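Local coordinates for immunoglobulin-like protein (PDB 3N6Y) that is of unknown function but adopts an immunoglobulin-like beta-sandwich fold and is probably made as a precursor with a signal peptide, at residues 117-122 against 131-136. Residues are numbered along the deposited sequence; the frame is centred on the assembly and turned at random. Where two conformers were deposited one is given.
Sequences EWRLMV and EKSFDV
In the conformer described, one of two, R119 grips E131 side-on in a salt bridge, NE and NH2 sharing a single carboxylate oxygen: NE lies 2.7 Å from E131 OE1 and NH2 2.9 Å from the same atom, the NE bond being the straighter (153° against 138°). Guanidinium and carboxylate are almost coplanar, and NH2 meets the syn lone pair of OE1 while NE arrives nearly along the C-O axis. The arginine chain, extended from CG to NE with CG anti to the backbone N (chi1 173°), carries its head diagonally past S133 to the glutamate. M121, a selenomethionine, runs alongside E131 and brings its CE to 3.5 Å from E131 OE1. Farther along this face, in one of the two conformers of E117, OE2 comes to 3.0 Å from S133 OG. The backbones illustrate how a beta hairpin is held together: W118 and F134, then L120 and K132, form antiparallel hydrogen-bonded pairs, each with two reciprocal N-H to O bonds. In this immunoglobulin-like sandwich the hairpin of strands 116-124 and 127-136 lies within one sheet, and the face bearing W118, L120 and F134 turns toward the other. There L120 CD2 approaches F134 CE2 at 4.1 Å, while F52 meets the F134 ring edge-to-face and M54 and M103 pack on L120. At the far end V136 CG2 comes obliquely to W118 CD1 at 3.5 Å, beside the indole NE1, which is hydrogen-bonded to V114 O.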
loop_
_atom_site.group_PDB
_atom_site.type_symbol
_atom_site.label_atom_id
_atom_site.label_comp_id
_atom_site.label_asym_id
_atom_site.label_seq_id
_atom_site.Cartn_x
_atom_site.Cartn_y
_atom_site.Cartn_z
ATOM N N GLU A 117 -13.278 -3.248 6.374
ATOM C CA GLU A 117 -12.660 -3.150 5.044
ATOM C C GLU A 117 -11.621 -2.019 4.989
ATOM O O GLU A 117 -11.919 -0.864 5.343
ATOM C CB GLU A 117 -13.730 -2.932 3.959
ATOM C CG GLU A 117 -13.129 -2.589 2.587
ATOM C CD GLU A 117 -14.071 -2.814 1.418
ATOM O OE1 GLU A 117 -15.204 -3.324 1.632
ATOM O OE2 GLU A 117 -13.675 -2.511 0.271
ATOM N N TRP A 118 -10.409 -2.352 4.514
ATOM C CA TRP A 118 -9.340 -1.432 4.244
ATOM C C TRP A 118 -9.093 -1.534 2.735
ATOM O O TRP A 118 -8.891 -2.641 2.175
ATOM C CB TRP A 118 -8.076 -1.863 4.965
ATOM C CG TRP A 118 -8.133 -1.756 6.448
ATOM C CD1 TRP A 118 -8.949 -2.445 7.313
ATOM C CD2 TRP A 118 -7.281 -0.964 7.238
ATOM N NE1 TRP A 118 -8.625 -2.089 8.608
ATOM C CE2 TRP A 118 -7.613 -1.182 8.586
ATOM C CE3 TRP A 118 -6.269 -0.079 6.932
ATOM C CZ2 TRP A 118 -6.965 -0.522 9.624
ATOM C CZ3 TRP A 118 -5.614 0.606 7.960
ATOM C CH2 TRP A 118 -5.965 0.355 9.290
ATOM N N ARG A 119 -9.198 -0.400 2.080
ATOM C CA ARG A 119 -9.017 -0.309 0.648
ATOM C C ARG A 119 -7.742 0.497 0.416
ATOM O O ARG A 119 -7.664 1.663 0.794
ATOM C CB ARG A 119 -10.277 0.326 0.001
ATOM C CG ARG A 119 -10.149 0.637 -1.502
ATOM C CD ARG A 119 -11.435 1.236 -2.090
ATOM N NE ARG A 119 -11.529 1.165 -3.545
ATOM C CZ ARG A 119 -12.532 1.684 -4.265
ATOM N NH1 ARG A 119 -13.540 2.335 -3.676
ATOM N NH2 ARG A 119 -12.555 1.518 -5.592
ATOM N N LEU A 120 -6.736 -0.130 -0.203
ATOM C CA LEU A 120 -5.425 0.465 -0.473
ATOM C C LEU A 120 -5.332 0.740 -1.957
ATOM O O LEU A 120 -5.583 -0.157 -2.787
ATOM C CB LEU A 120 -4.324 -0.530 -0.069
ATOM C CG LEU A 120 -3.892 -0.463 1.418
ATOM C CD1 LEU A 120 -5.065 -0.607 2.391
ATOM C CD2 LEU A 120 -2.881 -1.545 1.703
HETATM N N MSE A 121 -5.085 1.980 -2.295
HETATM C CA MSE A 121 -5.123 2.468 -3.670
HETATM C C MSE A 121 -3.869 3.244 -3.951
HETATM O O MSE A 121 -3.538 4.178 -3.215
HETATM C CB MSE A 121 -6.382 3.350 -3.876
HETATM C CG MSE A 121 -7.663 2.652 -3.501
HETATM SE SE MSE A 121 -9.170 3.906 -3.639
HETATM C CE MSE A 121 -9.608 3.547 -5.531
ATOM N N VAL A 122 -3.156 2.842 -5.012
ATOM C CA VAL A 122 -2.010 3.569 -5.512
ATOM C C VAL A 122 -2.381 4.406 -6.734
ATOM O O VAL A 122 -2.793 3.881 -7.746
ATOM C CB VAL A 122 -0.846 2.629 -5.984
ATOM C CG1 VAL A 122 0.395 3.498 -6.331
ATOM C CG2 VAL A 122 -0.527 1.625 -4.965
ATOM N N GLU A 131 -5.132 -1.338 -6.995
ATOM C CA GLU A 131 -5.936 -1.291 -5.760
ATOM C C GLU A 131 -6.244 -2.667 -5.255
ATOM O O GLU A 131 -6.362 -3.615 -6.065
ATOM C CB GLU A 131 -7.241 -0.497 -5.972
ATOM C CG GLU A 131 -8.364 -1.202 -6.681
ATOM C CD GLU A 131 -9.634 -0.364 -6.634
ATOM O OE1 GLU A 131 -10.007 0.067 -5.508
ATOM O OE2 GLU A 131 -10.254 -0.172 -7.693
ATOM N N LYS A 132 -6.415 -2.775 -3.939
ATOM C CA LYS A 132 -6.916 -3.971 -3.327
ATOM C C LYS A 132 -7.670 -3.651 -2.059
ATOM O O LYS A 132 -7.231 -2.767 -1.278
ATOM C CB LYS A 132 -5.780 -4.947 -2.980
ATOM C CG LYS A 132 -6.201 -6.406 -3.096
ATOM C CD LYS A 132 -6.337 -6.860 -4.582
ATOM C CE LYS A 132 -6.856 -8.221 -4.691
ATOM N NZ LYS A 132 -7.235 -8.632 -6.071
ATOM N N SER A 133 -8.774 -4.410 -1.888
ATOM C CA SER A 133 -9.640 -4.326 -0.694
ATOM C C SER A 133 -9.338 -5.507 0.210
ATOM O O SER A 133 -9.430 -6.663 -0.257
ATOM C CB SER A 133 -11.121 -4.290 -1.083
ATOM O OG SER A 133 -11.402 -3.040 -1.692
ATOM N N PHE A 134 -8.994 -5.226 1.472
ATOM C CA PHE A 134 -8.744 -6.262 2.495
ATOM C C PHE A 134 -9.791 -6.250 3.606
ATOM O O PHE A 134 -10.207 -5.176 4.028
ATOM C CB PHE A 134 -7.394 -6.079 3.121
ATOM C CG PHE A 134 -6.292 -6.105 2.132
ATOM C CD1 PHE A 134 -5.635 -7.273 1.842
ATOM C CD2 PHE A 134 -5.855 -4.901 1.519
ATOM C CE1 PHE A 134 -4.607 -7.284 0.934
ATOM C CE2 PHE A 134 -4.841 -4.915 0.602
ATOM C CZ PHE A 134 -4.215 -6.100 0.315
ATOM N N ASP A 135 -10.146 -7.443 4.068
ATOM C CA ASP A 135 -11.113 -7.665 5.148
ATOM C C ASP A 135 -10.305 -8.071 6.380
ATOM O O ASP A 135 -9.716 -9.157 6.388
ATOM C CB ASP A 135 -12.086 -8.789 4.738
ATOM C CG ASP A 135 -13.017 -9.196 5.844
ATOM O OD1 ASP A 135 -13.605 -8.301 6.480
ATOM O OD2 ASP A 135 -13.156 -10.425 6.091
ATOM N N VAL A 136 -10.293 -7.193 7.382
ATOM C CA VAL A 136 -9.525 -7.371 8.599
ATOM C C VAL A 136 -10.517 -7.886 9.641
ATOM O O VAL A 136 -11.526 -7.251 9.936
ATOM C CB VAL A 136 -8.863 -6.068 9.039
ATOM C CG1 VAL A 136 -8.278 -6.163 10.469
ATOM C CG2 VAL A 136 -7.810 -5.650 7.998
#